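Local atomic coordinates of variant surface glycoprotein MITat 1.13 (Trypanosoma brucei, PDB entry 6Z8H), a protein that probably forms part of the dense surface coat of the trypanosome, which evades host immunity by expressing a series of antigenically distinct versions of this glycoprotein. Residues 134-140 and 220-226; 184-188 and 261-265. One frame throughout, in Å; residues are numbered along the deposited sequence.

From the N terminus, the chain runs through two long helices, 34-75 and 78-129, before entering strand 135-139. Interaction 1 pairs that strand with strand 221-229 and closes a loop of 79 residues that contains strands but no helix. Midway along this loop lies 184-188, which meets helix 260-273 in interaction 2, closing a second loop of 72 residues. The segments alternate along the chain, so the two closures cross. Interaction 1 and interaction 2 do not touch: their centres are about 39 Å apart and their nearest atoms about 22 Å. Interaction 1 joins strands of the five-stranded antiparallel sheet; interaction 2 fastens the intervening loop to a helix beside the long helices.

Interaction 1: 134-140 and 220-226; sequences GEAKIEF and THLTLGL
Ala-136 and Leu-224, followed by Ile-138 and Leu-222, form the hydrogen-bonded pairs of antiparallel strands 135-139 and 221-229 inside the five-stranded sheet; the short segments 135-139 and 221-226 run 176° apart. The contact's centre lies about 47 Å from the centre of the chain, beyond the long helices that precede it. The bonds are short: Ala-136 N lies 2.7 Å from Leu-224 O and Ile-138 N 2.8 Å from Leu-222 O, each answered by a bond in reverse. Phe-140 N to Thr-220 O and Leu-226 N to Gly-134 O extend the ladder at its two ends.

The face carrying Ala-136, Ile-138, Leu-222 and Leu-224 is the tightly packed one. These side chains are buried, and the second subunit packs on them: its Leu-224 meets both Ala-136 and Leu-224, and its Ile-138 meets Leu-222. This side of the sheet is thus part of the dimer interface. Within the chain, the ring of Phe-140 receives Ile-138 CG2 over its centre.

The other face is more polar and partly open to solvent. With Glu-139 CG anti to the carbonyl carbon (chi1 -50°), its methylene stands over the imidazole, Glu-139 CG 3.6 Å from the centroid of the His-221 ring, a CH-pi contact. The carboxylate runs almost parallel to that ring, the planes only 2° apart, while OE2 makes a salt bridge with Arg-153 and a long one with Lys-137 NZ. Thr-223 OG1 meets Lys-137 CG at 3.2 Å, and Thr-223 CG2 lies 3.2 Å from Glu-135 OE1. Beyond, the strands draw close at the non-hydrogen-bonded pair Glu-135 and Gly-225. At the far end one water donates to both strands, 2.8 Å from Gly-134 O and 3.1 Å from Leu-226 O.

Interaction 2: 184-188 and 261-265; sequences NEPEP and ATVAH
His-265 reaches from helix 260-273 to the extended, proline-rich segment 184-188, and its ring organises most of the contact. Its CG is anti to the backbone N (chi1 -163°), which carries the imidazole off the helix to lie against 184-188.

Contacts over the ring come first. Glu-187 CA stands above the centre of one face, 3.8 Å from the centroid of the His-265 ring and only 7° off its normal, a CH-pi arrangement made by backbone rather than by a side-chain tip. The Glu-187 side chain continues across the ring at about a right angle, Glu-187 CG 3.5 Å from His-265 CD2, and ends with Glu-187 OE2 3.5 Å from Thr-262 OG1.

Polar neighbours gather at the far end of the imidazole. The carbonyl oxygen of Glu-185 lies at the ring edge, in its plane, 3.2 Å from His-265 NE2. Pro-186 O approaches more obliquely, 3.3 Å from His-265 CE1. His-265 ND1 is hydrogen-bonded to Arg-44 NH1 of helix 34-75, which, with Glu-187 over one face, limits how the ring can turn.

In the apolar packing, Pro-188 CB meets Ala-261 CB at 3.8 Å and Pro-188 CD rests 3.9 Å from His-265 CB. The proline thus spans two positions one helical turn apart, His-265 N being bonded to Ala-261 O.

The surroundings are helical. Tyr-123 of helix 78-129 touches Pro-188 and Ala-261, Arg-40 of helix 34-75 holds the Glu-185 carboxylate in a salt bridge, and Leu-41 packs on Pro-188. Residues 184-188, between strands 152-155 and 194-202, thus lie among helices 34-75, 78-129 and 260-273.

Interaction 1: 134-140 and 220-226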
ATOM      1  N   GLY A 134       7.314   3.513 -34.941  1.00 21.82           N
ATOM      2  CA  GLY A 134       7.841   4.253 -36.079  1.00 21.48           C
ATOM      3  C   GLY A 134       8.352   3.368 -37.210  1.00 21.85           C
ATOM      4  O   GLY A 134       8.074   2.163 -37.307  1.00 23.44           O
ATOM      5  N   GLU A 135       9.185   3.980 -38.051  1.00 22.61           N
ATOM      6  CA  GLU A 135       9.591   3.333 -39.299  1.00 22.41           C
ATOM      7  C   GLU A 135      10.923   3.892 -39.775  1.00 23.40           C
ATOM      8  O   GLU A 135      11.361   4.976 -39.375  1.00 23.08           O
ATOM      9  CB  GLU A 135       8.493   3.417 -40.381  1.00 28.04           C
ATOM     10  CG  GLU A 135       7.987   4.797 -40.627  1.00 31.24           C
ATOM     11  CD  GLU A 135       6.662   4.829 -41.415  1.00 33.65           C
ATOM     12  OE1 GLU A 135       6.210   3.790 -41.973  1.00 34.50           O
ATOM     13  OE2 GLU A 135       6.060   5.923 -41.453  1.00 35.14           O
ATOM     14  N   ALA A 136      11.553   3.122 -40.656  1.00 22.19           N
ATOM     15  CA  ALA A 136      12.692   3.569 -41.450  1.00 23.86           C
ATOM     16  C   ALA A 136      12.232   3.569 -42.892  1.00 25.27           C
ATOM     17  O   ALA A 136      11.760   2.545 -43.372  1.00 27.40           O
ATOM     18  CB  ALA A 136      13.848   2.595 -41.294  1.00 25.69           C
ATOM     19  N   LYS A 137      12.361   4.701 -43.568  1.00 27.60           N
ATOM     20  CA  LYS A 137      11.919   4.802 -44.956  1.00 30.89           C
ATOM     21  C   LYS A 137      13.094   5.256 -45.811  1.00 29.44           C
ATOM     22  O   LYS A 137      13.556   6.391 -45.677  1.00 32.14           O
ATOM     23  CB  LYS A 137      10.733   5.753 -45.080  1.00 35.61           C
ATOM     24  CG  LYS A 137      10.083   5.761 -46.461  1.00 40.09           C
ATOM     25  CD  LYS A 137       8.760   6.549 -46.437  1.00 41.68           C
ATOM     26  CE  LYS A 137       8.817   7.693 -47.431  1.00 43.06           C
ATOM     27  NZ  LYS A 137       7.578   7.751 -48.253  1.00 44.30           N
ATOM     28  N   ILE A 138      13.587   4.350 -46.641  1.00 28.73           N
ATOM     29  CA  ILE A 138      14.619   4.664 -47.623  1.00 29.50           C
ATOM     30  C   ILE A 138      13.959   5.096 -48.921  1.00 32.29           C
ATOM     31  O   ILE A 138      13.078   4.400 -49.442  1.00 33.34           O
ATOM     32  CB  ILE A 138      15.525   3.446 -47.860  1.00 31.18           C
ATOM     33  CG1 ILE A 138      16.290   3.096 -46.591  1.00 30.49           C
ATOM     34  CG2 ILE A 138      16.455   3.711 -49.068  1.00 31.92           C
ATOM     35  CD1 ILE A 138      16.909   1.717 -46.620  1.00 31.70           C
ATOM     36  N   GLU A 139      14.383   6.245 -49.441  1.00 33.80           N
ATOM     37  CA  GLU A 139      14.043   6.686 -50.790  1.00 34.76           C
ATOM     38  C   GLU A 139      15.353   6.790 -51.555  1.00 34.18           C
ATOM     39  O   GLU A 139      16.181   7.656 -51.264  1.00 35.79           O
ATOM     40  CB  GLU A 139      13.331   8.031 -50.751  1.00 37.59           C
ATOM     41  CG  GLU A 139      12.174   8.107 -49.774  1.00 40.08           C
ATOM     42  CD  GLU A 139      11.630   9.515 -49.677  1.00 42.88           C
ATOM     43  OE1 GLU A 139      12.222  10.411 -50.317  1.00 43.32           O
ATOM     44  OE2 GLU A 139      10.616   9.718 -48.976  1.00 43.94           O
ATOM     45  N   PHE A 140      15.551   5.897 -52.511  1.00 35.82           N
ATOM     46  CA  PHE A 140      16.849   5.819 -53.176  1.00 35.03           C
ATOM     47  C   PHE A 140      17.210   7.044 -54.014  1.00 37.20           C
ATOM     48  O   PHE A 140      18.392   7.203 -54.342  1.00 37.03           O
ATOM     49  CB  PHE A 140      16.921   4.529 -53.971  1.00 34.79           C
ATOM     50  CG  PHE A 140      17.278   3.331 -53.138  1.00 33.65           C
ATOM     51  CD1 PHE A 140      18.579   3.147 -52.684  1.00 32.05           C
ATOM     52  CD2 PHE A 140      16.316   2.402 -52.789  1.00 32.53           C
ATOM     53  CE1 PHE A 140      18.920   2.048 -51.935  1.00 33.24           C
ATOM     54  CE2 PHE A 140      16.645   1.303 -52.034  1.00 34.13           C
ATOM     55  CZ  PHE A 140      17.949   1.124 -51.600  1.00 33.42           C
ATOM     56  N   THR A 220      13.137   3.600 -56.054  1.00 38.16           N
ATOM     57  CA  THR A 220      12.415   2.729 -55.123  1.00 36.51           C
ATOM     58  C   THR A 220      12.310   3.312 -53.706  1.00 36.71           C
ATOM     59  O   THR A 220      13.246   3.935 -53.201  1.00 38.29           O
ATOM     60  CB  THR A 220      13.092   1.346 -55.097  1.00 37.59           C
ATOM     61  OG1 THR A 220      12.945   0.688 -56.369  1.00 39.23           O
ATOM     62  CG2 THR A 220      12.492   0.434 -54.017  1.00 37.97           C
ATOM     63  N   HIS A 221      11.116   3.203 -53.126  1.00 36.94           N
ATOM     64  CA  HIS A 221      10.892   3.504 -51.713  1.00 36.21           C
ATOM     65  C   HIS A 221      10.726   2.196 -50.952  1.00 36.42           C
ATOM     66  O   HIS A 221       9.866   1.379 -51.288  1.00 36.56           O
ATOM     67  CB  HIS A 221       9.668   4.398 -51.489  1.00 36.66           C
ATOM     68  CG  HIS A 221       9.839   5.801 -51.993  1.00 38.91           C
ATOM     69  ND1 HIS A 221       9.001   6.834 -51.627  1.00 40.04           N
ATOM     70  CD2 HIS A 221      10.749   6.341 -52.839  1.00 40.49           C
ATOM     71  CE1 HIS A 221       9.386   7.947 -52.227  1.00 40.61           C
ATOM     72  NE2 HIS A 221      10.452   7.679 -52.956  1.00 41.21           N
ATOM     73  N   LEU A 222      11.524   2.019 -49.902  1.00 34.20           N
ATOM     74  CA  LEU A 222      11.472   0.831 -49.055  1.00 33.07           C
ATOM     75  C   LEU A 222      11.237   1.305 -47.636  1.00 30.73           C
ATOM     76  O   LEU A 222      12.050   2.069 -47.116  1.00 31.61           O
ATOM     77  CB  LEU A 222      12.792   0.064 -49.101  1.00 32.65           C
ATOM     78  CG  LEU A 222      13.005  -1.198 -48.260  1.00 34.75           C
ATOM     79  CD1 LEU A 222      12.001  -2.269 -48.562  1.00 34.90           C
ATOM     80  CD2 LEU A 222      14.428  -1.716 -48.526  1.00 35.76           C
ATOM     81  N   THR A 223      10.130   0.876 -47.041  1.00 31.32           N
ATOM     82  CA  THR A 223       9.719   1.350 -45.712  1.00 31.23           C
ATOM     83  C   THR A 223       9.544   0.134 -44.809  1.00 28.98           C
ATOM     84  O   THR A 223       8.841  -0.785 -45.175  1.00 30.12           O
ATOM     85  CB  THR A 223       8.419   2.137 -45.672  1.00 32.46           C
ATOM     86  OG1 THR A 223       8.406   3.097 -46.722  1.00 35.30           O
ATOM     87  CG2 THR A 223       8.197   2.817 -44.343  1.00 31.81           C
ATOM     88  N   LEU A 224      10.245   0.107 -43.690  1.00 27.96           N
ATOM     89  CA  LEU A 224      10.116  -0.935 -42.678  1.00 27.14           C
ATOM     90  C   LEU A 224       9.761  -0.303 -41.338  1.00 27.11           C
ATOM     91  O   LEU A 224      10.419   0.644 -40.912  1.00 28.34           O
ATOM     92  CB  LEU A 224      11.415  -1.726 -42.567  1.00 29.16           C
ATOM     93  CG  LEU A 224      11.916  -2.264 -43.916  1.00 30.33           C
ATOM     94  CD1 LEU A 224      13.233  -2.975 -43.761  1.00 31.68           C
ATOM     95  CD2 LEU A 224      10.887  -3.208 -44.481  1.00 31.55           C
ATOM     96  N   GLY A 225       8.680  -0.793 -40.722  1.00 26.00           N
ATOM     97  CA  GLY A 225       8.195  -0.246 -39.478  1.00 24.67           C
ATOM     98  C   GLY A 225       7.857  -1.356 -38.502  1.00 22.56           C
ATOM     99  O   GLY A 225       7.791  -2.545 -38.845  1.00 22.90           O
ATOM    100  N   LEU A 226       7.641  -0.937 -37.257  1.00 23.32           N
ATOM    101  CA  LEU A 226       7.281  -1.841 -36.170  1.00 23.24           C
ATOM    102  C   LEU A 226       5.986  -1.382 -35.515  1.00 23.49           C
ATOM    103  O   LEU A 226       5.868  -0.230 -35.084  1.00 23.35           O
ATOM    104  CB  LEU A 226       8.401  -1.886 -35.132  1.00 22.66           C
ATOM    105  CG  LEU A 226       8.117  -2.659 -33.838  1.00 22.19           C
ATOM    106  CD1 LEU A 226       7.776  -4.083 -34.155  1.00 23.98           C
ATOM    107  CD2 LEU A 226       9.337  -2.579 -32.929  1.00 22.04           C
TER
HETATM  108  O   HOH W   1       5.271   1.871 -37.319  1.00 26.17           O

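Interaction 2: 184-188 and 261-265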
ATOM      1  N   ASN A 184     -18.305 -10.887 -11.526  1.00 44.17           N
ATOM      2  CA  ASN A 184     -18.351 -11.173 -12.957  1.00 44.85           C
ATOM      3  C   ASN A 184     -17.486 -10.233 -13.791  1.00 44.35           C
ATOM      4  O   ASN A 184     -17.576 -10.251 -15.025  1.00 45.21           O
ATOM      5  CB  ASN A 184     -19.794 -11.169 -13.462  1.00 46.59           C
ATOM      6  CG  ASN A 184     -20.483 -12.503 -13.248  1.00 51.78           C
ATOM      7  OD1 ASN A 184     -19.828 -13.547 -13.213  1.00 53.89           O
ATOM      8  ND2 ASN A 184     -21.797 -12.476 -13.106  1.00 53.58           N
ATOM      9  N   GLU A 185     -16.632  -9.451 -13.162  1.00 42.35           N
ATOM     10  CA  GLU A 185     -15.762  -8.558 -13.905  1.00 40.84           C
ATOM     11  C   GLU A 185     -14.698  -9.376 -14.633  1.00 40.66           C
ATOM     12  O   GLU A 185     -14.105 -10.288 -14.048  1.00 41.11           O
ATOM     13  CB  GLU A 185     -15.117  -7.569 -12.926  1.00 42.39           C
ATOM     14  CG  GLU A 185     -14.244  -6.515 -13.605  1.00 43.47           C
ATOM     15  CD  GLU A 185     -15.042  -5.571 -14.498  1.00 43.42           C
ATOM     16  OE1 GLU A 185     -16.236  -5.359 -14.212  1.00 45.02           O
ATOM     17  OE2 GLU A 185     -14.461  -5.035 -15.466  1.00 43.54           O
ATOM     18  N   PRO A 186     -14.464  -9.124 -15.913  1.00 40.04           N
ATOM     19  CA  PRO A 186     -13.442  -9.884 -16.636  1.00 39.46           C
ATOM     20  C   PRO A 186     -12.039  -9.439 -16.256  1.00 37.71           C
ATOM     21  O   PRO A 186     -11.813  -8.338 -15.747  1.00 36.97           O
ATOM     22  CB  PRO A 186     -13.734  -9.571 -18.109  1.00 39.11           C
ATOM     23  CG  PRO A 186     -14.420  -8.214 -18.058  1.00 39.00           C
ATOM     24  CD  PRO A 186     -15.222  -8.215 -16.788  1.00 40.64           C
ATOM     25  N   GLU A 187     -11.084 -10.310 -16.577  1.00 39.65           N
ATOM     26  CA  GLU A 187      -9.686  -9.999 -16.365  1.00 40.22           C
ATOM     27  C   GLU A 187      -9.292  -8.764 -17.174  1.00 37.74           C
ATOM     28  O   GLU A 187      -9.803  -8.538 -18.283  1.00 37.51           O
ATOM     29  CB  GLU A 187      -8.809 -11.163 -16.831  1.00 44.26           C
ATOM     30  CG  GLU A 187      -8.522 -12.185 -15.757  1.00 48.69           C
ATOM     31  CD  GLU A 187      -8.341 -13.581 -16.306  1.00 51.75           C
ATOM     32  OE1 GLU A 187      -9.249 -14.417 -16.107  1.00 53.81           O
ATOM     33  OE2 GLU A 187      -7.293 -13.837 -16.937  1.00 52.96           O
ATOM     34  N   PRO A 188      -8.360  -7.962 -16.658  1.00 36.55           N
ATOM     35  CA  PRO A 188      -7.800  -6.867 -17.461  1.00 35.99           C
ATOM     36  C   PRO A 188      -7.124  -7.422 -18.707  1.00 36.57           C
ATOM     37  O   PRO A 188      -6.522  -8.500 -18.676  1.00 36.47           O
ATOM     38  CB  PRO A 188      -6.780  -6.215 -16.515  1.00 34.89           C
ATOM     39  CG  PRO A 188      -7.217  -6.630 -15.134  1.00 35.50           C
ATOM     40  CD  PRO A 188      -7.745  -8.027 -15.323  1.00 35.77           C
ATOM     41  N   ALA A 261      -1.456  -8.938 -15.039  1.00 30.25           N
ATOM     42  CA  ALA A 261      -2.826  -8.473 -14.865  1.00 30.16           C
ATOM     43  C   ALA A 261      -3.706  -9.573 -14.291  1.00 30.71           C
ATOM     44  O   ALA A 261      -4.606  -9.296 -13.496  1.00 32.08           O
ATOM     45  CB  ALA A 261      -3.396  -7.978 -16.185  1.00 32.02           C
ATOM     46  N   THR A 262      -3.444 -10.828 -14.658  1.00 31.34           N
ATOM     47  CA  THR A 262      -4.191 -11.943 -14.091  1.00 32.69           C
ATOM     48  C   THR A 262      -3.947 -12.045 -12.598  1.00 31.63           C
ATOM     49  O   THR A 262      -4.887 -12.252 -11.835  1.00 31.81           O
ATOM     50  CB  THR A 262      -3.768 -13.242 -14.780  1.00 35.11           C
ATOM     51  OG1 THR A 262      -3.915 -13.113 -16.196  1.00 37.47           O
ATOM     52  CG2 THR A 262      -4.571 -14.424 -14.260  1.00 36.01           C
ATOM     53  N   VAL A 263      -2.693 -11.905 -12.160  1.00 31.85           N
ATOM     54  CA  VAL A 263      -2.360 -12.001 -10.742  1.00 32.26           C
ATOM     55  C   VAL A 263      -2.969 -10.849  -9.957  1.00 30.44           C
ATOM     56  O   VAL A 263      -3.394 -11.030  -8.810  1.00 31.46           O
ATOM     57  CB  VAL A 263      -0.829 -12.065 -10.606  1.00 32.76           C
ATOM     58  CG1 VAL A 263      -0.373 -11.786  -9.236  1.00 34.08           C
ATOM     59  CG2 VAL A 263      -0.309 -13.426 -11.082  1.00 32.87           C
ATOM     60  N   ALA A 264      -3.020  -9.653 -10.547  1.00 30.15           N
ATOM     61  CA  ALA A 264      -3.697  -8.526  -9.914  1.00 30.19           C
ATOM     62  C   ALA A 264      -5.187  -8.805  -9.741  1.00 30.97           C
ATOM     63  O   ALA A 264      -5.749  -8.603  -8.653  1.00 32.40           O
ATOM     64  CB  ALA A 264      -3.451  -7.264 -10.739  1.00 31.81           C
ATOM     65  N   HIS A 265      -5.836  -9.289 -10.805  1.00 31.20           N
ATOM     66  CA  HIS A 265      -7.240  -9.682 -10.734  1.00 30.40           C
ATOM     67  C   HIS A 265      -7.456 -10.704  -9.627  1.00 31.56           C
ATOM     68  O   HIS A 265      -8.418 -10.610  -8.859  1.00 32.12           O
ATOM     69  CB  HIS A 265      -7.633 -10.280 -12.081  1.00 30.84           C
ATOM     70  CG  HIS A 265      -9.108 -10.371 -12.350  1.00 31.11           C
ATOM     71  ND1 HIS A 265      -9.918  -9.265 -12.460  1.00 31.74           N
ATOM     72  CD2 HIS A 265      -9.884 -11.432 -12.672  1.00 32.72           C
ATOM     73  CE1 HIS A 265     -11.138  -9.641 -12.803  1.00 33.80           C
ATOM     74  NE2 HIS A 265     -11.137 -10.950 -12.965  1.00 32.90           N
TER